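Local coordinates for sensory box/GGDEF family protein (Caulobacter crescentus, PDB 4YME) that probably takes part in cyclic di-GMP signalling as a membrane protein that joins an MHYT region, a PAS domain, this GGDEF domain and an EAL domain, at residues S33-L41 against L142-L150; A99-L110 against M123-L131. One frame throughout, in Å; residues are numbered along the deposited sequence.

Contact 1: S33-L41 against L142-L150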
# COMPACT_ATOMS: atom_id res chain seq x y z
N SER A 33 -16.80 3.07 -5.08
CA SER A 33 -15.69 2.38 -5.72
C SER A 33 -14.74 1.81 -4.68
O SER A 33 -14.59 2.36 -3.58
CB SER A 33 -14.95 3.28 -6.68
OG SER A 33 -14.32 4.28 -6.02
N LEU A 34 -14.15 0.68 -5.02
CA LEU A 34 -13.20 -0.00 -4.17
C LEU A 34 -11.99 -0.42 -5.02
O LEU A 34 -12.16 -1.08 -6.05
CB LEU A 34 -13.85 -1.24 -3.57
CG LEU A 34 -12.99 -2.21 -2.79
CD1 LEU A 34 -12.43 -1.55 -1.64
CD2 LEU A 34 -13.86 -3.49 -2.45
N ALA A 35 -10.81 -0.04 -4.56
CA ALA A 35 -9.52 -0.36 -5.22
C ALA A 35 -8.53 -0.86 -4.21
O ALA A 35 -8.56 -0.43 -3.02
CB ALA A 35 -8.94 0.85 -5.90
N VAL A 36 -7.67 -1.77 -4.65
CA VAL A 36 -6.58 -2.30 -3.82
C VAL A 36 -5.29 -1.94 -4.49
O VAL A 36 -5.07 -2.29 -5.65
CB VAL A 36 -6.72 -3.80 -3.61
CG1 VAL A 36 -5.57 -4.39 -2.86
CG2 VAL A 36 -8.14 -4.08 -2.95
N ILE A 37 -4.39 -1.33 -3.73
CA ILE A 37 -3.13 -0.83 -4.20
C ILE A 37 -2.03 -1.53 -3.46
O ILE A 37 -1.94 -1.39 -2.24
CB ILE A 37 -3.02 0.67 -4.03
CG1 ILE A 37 -4.16 1.38 -4.75
CG2 ILE A 37 -1.69 1.16 -4.53
CD1 ILE A 37 -4.35 2.83 -4.46
N CYS A 38 -1.20 -2.26 -4.18
CA CYS A 38 -0.03 -2.91 -3.60
C CYS A 38 1.22 -2.08 -3.88
O CYS A 38 1.45 -1.66 -5.01
CB CYS A 38 0.06 -4.32 -4.21
SG CYS A 38 1.33 -5.41 -3.57
N ILE A 39 2.03 -1.85 -2.85
CA ILE A 39 3.14 -0.91 -2.92
C ILE A 39 4.39 -1.56 -2.41
O ILE A 39 4.34 -2.31 -1.43
CB ILE A 39 2.89 0.28 -1.98
CG1 ILE A 39 1.61 1.01 -2.34
CG2 ILE A 39 4.10 1.22 -1.90
CD1 ILE A 39 1.05 1.92 -1.26
N ASP A 40 5.52 -1.33 -3.07
CA ASP A 40 6.77 -1.76 -2.46
C ASP A 40 7.83 -0.72 -2.65
O ASP A 40 7.60 0.23 -3.37
CB ASP A 40 7.16 -3.16 -2.81
CG ASP A 40 7.77 -3.32 -4.13
OD1 ASP A 40 7.87 -2.35 -4.90
OD2 ASP A 40 8.32 -4.44 -4.29
N LEU A 41 8.91 -0.83 -1.90
CA LEU A 41 9.93 0.20 -1.88
C LEU A 41 11.09 -0.19 -2.81
O LEU A 41 11.59 -1.30 -2.77
CB LEU A 41 10.43 0.45 -0.44
CG LEU A 41 9.34 0.93 0.52
CD1 LEU A 41 9.96 1.15 1.90
CD2 LEU A 41 8.63 2.24 0.01
N LEU A 142 -8.63 -9.94 -5.21
CA LEU A 142 -8.08 -8.58 -5.37
C LEU A 142 -6.63 -8.48 -4.89
O LEU A 142 -5.84 -7.75 -5.52
CB LEU A 142 -8.90 -7.58 -4.58
CG LEU A 142 -10.28 -7.33 -5.20
CD1 LEU A 142 -11.20 -6.57 -4.26
CD2 LEU A 142 -10.18 -6.61 -6.53
N MSE A 143 -6.32 -9.12 -3.78
CA MSE A 143 -4.94 -9.18 -3.21
C MSE A 143 -3.97 -9.69 -4.20
O MSE A 143 -2.86 -9.11 -4.43
CB MSE A 143 -4.87 -10.21 -2.07
CG MSE A 143 -5.41 -9.75 -0.82
SE MSE A 143 -4.70 -7.99 -0.60
CE MSE A 143 -3.06 -8.46 0.29
N ALA A 144 -4.31 -10.86 -4.75
CA ALA A 144 -3.44 -11.57 -5.69
C ALA A 144 -3.25 -10.77 -6.96
O ALA A 144 -2.12 -10.67 -7.48
CB ALA A 144 -4.00 -12.91 -6.03
N ASN A 145 -4.34 -10.24 -7.48
CA ASN A 145 -4.33 -9.46 -8.73
C ASN A 145 -3.53 -8.18 -8.54
O ASN A 145 -2.84 -7.74 -9.47
CB ASN A 145 -5.73 -9.06 -9.16
CG ASN A 145 -5.72 -8.40 -10.51
OD1 ASN A 145 -5.60 -7.18 -10.62
ND2 ASN A 145 -5.79 -9.21 -11.54
N ALA A 146 -3.60 -7.58 -7.35
CA ALA A 146 -2.83 -6.34 -7.13
C ALA A 146 -1.36 -6.65 -7.06
O ALA A 146 -0.55 -5.85 -7.50
CB ALA A 146 -3.30 -5.61 -5.86
N ASP A 147 -1.01 -7.81 -6.53
CA ASP A 147 0.40 -8.22 -6.45
C ASP A 147 0.95 -8.50 -7.87
O ASP A 147 2.10 -8.13 -8.22
CB ASP A 147 0.48 -9.47 -5.56
CG ASP A 147 1.89 -9.81 -5.13
OD1 ASP A 147 2.59 -8.90 -4.59
OD2 ASP A 147 2.25 -11.01 -5.27
N MSE A 148 0.14 -9.13 -8.72
CA MSE A 148 0.49 -9.34 -10.10
C MSE A 148 0.66 -7.98 -10.81
O MSE A 148 1.61 -7.78 -11.61
CB MSE A 148 -0.56 -10.18 -10.79
CG MSE A 148 -0.29 -10.53 -12.11
SE MSE A 148 -1.34 -12.08 -12.78
CE MSE A 148 -3.07 -11.27 -12.67
N ALA A 149 -0.25 -7.05 -10.53
CA ALA A 149 -0.15 -5.71 -11.10
C ALA A 149 1.12 -5.01 -10.65
O ALA A 149 1.75 -4.30 -11.43
CB ALA A 149 -1.39 -4.91 -10.71
N LEU A 150 1.54 -5.25 -9.42
CA LEU A 150 2.81 -4.70 -8.91
C LEU A 150 3.97 -5.29 -9.70
O LEU A 150 4.85 -4.53 -10.12
CB LEU A 150 2.99 -4.93 -7.41
CG LEU A 150 4.35 -4.48 -6.81
CD1 LEU A 150 4.60 -3.00 -6.97
CD2 LEU A 150 4.36 -4.79 -5.36

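Contact 2: A99-L110 against M123-L131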
# COMPACT_ATOMS: atom_id res chain seq x y z
N ALA A 99 -8.89 5.93 -8.38
CA ALA A 99 -7.79 5.08 -7.94
C ALA A 99 -6.45 5.58 -8.52
O ALA A 99 -5.46 5.73 -7.79
CB ALA A 99 -8.02 3.68 -8.32
N ALA A 100 -6.43 5.89 -9.83
CA ALA A 100 -5.22 6.44 -10.45
C ALA A 100 -4.77 7.74 -9.75
O ALA A 100 -3.55 7.97 -9.59
CB ALA A 100 -5.47 6.72 -11.95
N GLU A 101 -5.72 8.56 -9.31
CA GLU A 101 -5.37 9.82 -8.66
C GLU A 101 -4.68 9.60 -7.29
O GLU A 101 -3.68 10.25 -6.93
CB GLU A 101 -6.59 10.70 -8.49
CG GLU A 101 -6.22 12.14 -8.02
CD GLU A 101 -6.20 12.36 -6.50
OE1 GLU A 101 -6.72 11.52 -5.74
OE2 GLU A 101 -5.65 13.40 -6.05
N LEU A 102 -5.23 8.69 -6.51
CA LEU A 102 -4.59 8.37 -5.27
C LEU A 102 -3.24 7.72 -5.52
O LEU A 102 -2.29 8.02 -4.79
CB LEU A 102 -5.49 7.41 -4.49
CG LEU A 102 -4.86 6.84 -3.20
CD1 LEU A 102 -4.48 7.87 -2.18
CD2 LEU A 102 -5.84 5.76 -2.66
N ALA A 103 -3.16 6.80 -6.47
CA ALA A 103 -1.89 6.12 -6.80
C ALA A 103 -0.78 7.15 -7.06
O ALA A 103 0.38 7.03 -6.61
CB ALA A 103 -2.04 5.18 -8.01
N GLY A 104 -1.12 8.15 -7.85
CA GLY A 104 -0.15 9.18 -8.16
C GLY A 104 0.31 9.90 -6.91
O GLY A 104 1.52 10.14 -6.74
N ARG A 105 -0.63 10.21 -6.01
CA ARG A 105 -0.29 10.92 -4.79
C ARG A 105 0.60 10.06 -3.89
O ARG A 105 1.54 10.55 -3.27
CB ARG A 105 -1.53 11.37 -4.04
CG ARG A 105 -2.15 12.64 -4.60
CD ARG A 105 -3.32 13.15 -3.71
NE ARG A 105 -4.50 12.30 -3.80
CZ ARG A 105 -5.07 11.61 -2.82
NH1 ARG A 105 -4.56 11.57 -1.58
NH2 ARG A 105 -6.19 10.92 -3.10
N LEU A 106 0.31 8.76 -3.84
CA LEU A 106 1.13 7.83 -3.06
C LEU A 106 2.57 7.80 -3.59
O LEU A 106 3.53 7.85 -2.82
CB LEU A 106 0.52 6.42 -3.06
CG LEU A 106 -0.80 6.29 -2.28
CD1 LEU A 106 -1.39 4.96 -2.50
CD2 LEU A 106 -0.60 6.66 -0.79
N ILE A 107 2.74 7.66 -4.89
CA ILE A 107 4.08 7.62 -5.48
C ILE A 107 4.84 8.93 -5.10
O ILE A 107 5.99 8.91 -4.68
CB ILE A 107 4.03 7.39 -7.01
CG1 ILE A 107 3.58 5.96 -7.30
CG2 ILE A 107 5.38 7.69 -7.67
CD1 ILE A 107 3.13 5.75 -8.66
N GLU A 108 4.17 10.05 -5.22
CA GLU A 108 4.81 11.34 -4.91
C GLU A 108 5.23 11.41 -3.44
O GLU A 108 6.41 11.80 -3.12
CB GLU A 108 3.87 12.51 -5.22
CG GLU A 108 4.58 13.88 -5.05
CD GLU A 108 5.95 13.88 -5.70
OE1 GLU A 108 6.03 13.51 -6.90
OE2 GLU A 108 6.96 14.24 -5.02
N MSE A 109 4.34 10.99 -2.57
CA MSE A 109 4.65 11.11 -1.14
C MSE A 109 5.75 10.17 -0.70
O MSE A 109 6.49 10.49 0.21
CB MSE A 109 3.41 10.93 -0.30
CG MSE A 109 2.95 9.50 -0.11
SE MSE A 109 1.37 9.38 1.07
CE MSE A 109 0.63 11.14 0.46
N LEU A 110 5.89 9.02 -1.36
CA LEU A 110 6.93 8.05 -1.03
C LEU A 110 8.27 8.27 -1.72
O LEU A 110 9.19 7.48 -1.59
CB LEU A 110 6.42 6.64 -1.26
CG LEU A 110 5.20 6.19 -0.44
CD1 LEU A 110 4.80 4.72 -0.73
CD2 LEU A 110 5.46 6.41 1.08
N MSE A 123 14.35 6.57 -0.85
CA MSE A 123 12.98 6.02 -0.83
C MSE A 123 12.62 5.82 -2.34
O MSE A 123 13.48 5.48 -3.14
CB MSE A 123 12.01 6.86 0.03
CG MSE A 123 12.23 6.86 1.56
SE MSE A 123 11.10 5.72 2.75
CE MSE A 123 9.34 6.43 2.33
N GLY A 124 11.36 6.00 -2.74
CA GLY A 124 10.91 5.64 -4.06
C GLY A 124 10.12 4.36 -3.95
O GLY A 124 10.52 3.46 -3.26
N SER A 125 9.01 4.29 -4.65
CA SER A 125 8.14 3.12 -4.59
C SER A 125 7.61 2.74 -5.97
O SER A 125 7.64 3.56 -6.92
CB SER A 125 6.95 3.49 -3.72
OG SER A 125 6.17 4.54 -4.29
N SER A 126 7.10 1.53 -6.05
CA SER A 126 6.37 1.02 -7.19
C SER A 126 5.03 0.53 -6.72
O SER A 126 4.92 0.15 -5.55
CB SER A 126 7.13 -0.12 -7.81
OG SER A 126 8.37 0.31 -8.34
N LEU A 127 4.02 0.58 -7.55
CA LEU A 127 2.71 0.16 -7.15
C LEU A 127 1.91 -0.49 -8.25
O LEU A 127 2.19 -0.25 -9.46
CB LEU A 127 1.94 1.24 -6.43
CG LEU A 127 1.56 2.50 -7.07
CD1 LEU A 127 0.41 2.30 -8.01
CD2 LEU A 127 1.11 3.44 -5.94
N GLY A 128 0.98 -1.32 -7.84
CA GLY A 128 0.01 -1.96 -8.73
C GLY A 128 -1.37 -1.79 -8.19
O GLY A 128 -1.55 -1.82 -6.95
N VAL A 129 -2.34 -1.69 -9.06
CA VAL A 129 -3.71 -1.38 -8.70
C VAL A 129 -4.64 -2.46 -9.23
O VAL A 129 -4.61 -2.80 -10.43
CB VAL A 129 -4.16 -0.03 -9.28
CG1 VAL A 129 -5.64 0.28 -8.88
CG2 VAL A 129 -3.26 1.08 -8.80
N SER A 130 -5.54 -2.93 -8.38
CA SER A 130 -6.65 -3.79 -8.77
C SER A 130 -7.96 -3.14 -8.40
O SER A 130 -8.11 -2.54 -7.31
CB SER A 130 -6.56 -5.14 -8.09
OG SER A 130 -5.28 -5.68 -8.32
N LEU A 131 -8.97 -3.23 -9.28
CA LEU A 131 -10.26 -2.60 -9.08
C LEU A 131 -11.34 -3.64 -8.90
O LEU A 131 -11.37 -4.66 -9.61
CB LEU A 131 -10.60 -1.74 -10.32
CG LEU A 131 -9.58 -0.67 -10.72
CD1 LEU A 131 -9.98 0.03 -12.05
CD2 LEU A 131 -9.41 0.28 -9.60
O HOH W 1 7.77 6.90 -5.04

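Contact 1: S33-L41 against L142-L150
The ferredoxin-like core of a GGDEF domain has helices laid over its antiparallel sheet, and here helix 139-156 crosses the inner strand 33-41 so that Val36, Cys38 and Asp40 meet Leu142, Ala146 and Leu150. The short axes approach to 7.5 Å at 46°. Where they come closest, Cys38 CA and Ala146 CA are 5.7 Å apart, a spacing that the small alanine permits. Its methyl is shared by two strand residues: Ala146 CB lies 4.0 Å from Val36 CG1 and 4.0 Å from Cys38 CB.

The isopropyl group of Val36 splits its work along the helix. While CG1 faces Ala146, CG2 rests 3.9 Å from Leu142 CB, and Leu142 then extends CD1 toward the end of Leu34. One turn beyond Ala146, Leu150 meets a polar partner. Leu150 has CG anti to its backbone N (chi1 175°), which carries the forked end up to Asp40; CD2 packs 3.9 Å from Asp40 CG, while CD1 comes 3.9 Å from Asp40 OD1. The leucine methyls thus lie against one side of the carboxylate. OD2 of that group has its strong partner one turn further along the same helix, in a salt bridge with Lys154. Cys38 is modelled in two conformers, so the approach of its sulfur to Leu150 is less certain than that of its CB. Helix 13-30 lies beside this interface, its Leu20 touching Val36 and its Leu16 touching Met143.

Dispersion and close fit therefore hold the middle of the helix to the strand. At the Asp40 end an ionic tie to Lys154 is added, with Leu150 packed against the carboxylate that makes it.

Contact 2: A99-L110 against M123-L131
Helix 99-109 runs back over strand 125-131 almost antiparallel to it, at 162° and 8.4 Å between the short axes, so that Ala99 stands over Val129, Ala103 over Leu127 and Ile107 over Ser125. Leu127 is the central side chain. Its CG sits between the backbone N and the carbonyl carbon (chi1 63°), raising both methyls to the helix: CD1 reaches Ala103 CB at 3.8 Å, and CD2 lies 3.8 Å from Ile107 CG1. Ile107 passes obliquely across the leucine at the exposed margin, whereas Leu106 adds its CB from the buried side. Farther back, the bare methyl of Ala99 settles between two strand residues, with Leu131 CD2 3.9 Å from Ala99 CB and Val129 CG1 slightly more distant.

Polar links gather around Leu110 and Gly124. Gly124 N donates to Leu110 O over 2.9 Å at an N-H...O angle of 155°, the donor somewhat tilted from the carbonyl plane. One residue on, a water spans the gap, donating to Ile107 O at 2.7 Å and accepting from Ser125 N at 2.9 Å. All three bonds use backbone groups of the two segments. The side chain of Leu110 lies alongside Ser125, its CB 3.7 Å from Ser125 OG. On the outer surface of the helix, Arg105 grips the Glu101 carboxylate side-on through NE and NH2.

Strand 125-131 is outermost in its sheet, hydrogen-bonded to strand 33-41, and the helix covers both: Ala99 touches Ala35, Leu102 touches Ile37 and Leu110 touches Ile39. Leu106 meets Leu67 of helix 53-70, while Ser126 and Ser130 face the other way, toward helix 139-156.

Sheet residues that point in opposite directions serve the two contacts, whose centres are about 10 Å apart. Strands 33-41 and 125-131 are antiparallel neighbours, joined for example by Val36 N and Ser130 O at 2.8 Å. Contact 1 covers one face with helix 139-156; contact 2 covers the other with helix 99-109. Ser130 OG and Asn145 OD1 probably hydrogen-bond at 2.8 Å in the conformers given, both residues having a second one. At the far end of strand 33-41, Asp40 lies beside Asp83 of the Gly-Gly-Asp-Glu-Phe signature, the region that forms the catalytic site in active diguanylate cyclases, so contact 1 reaches that region.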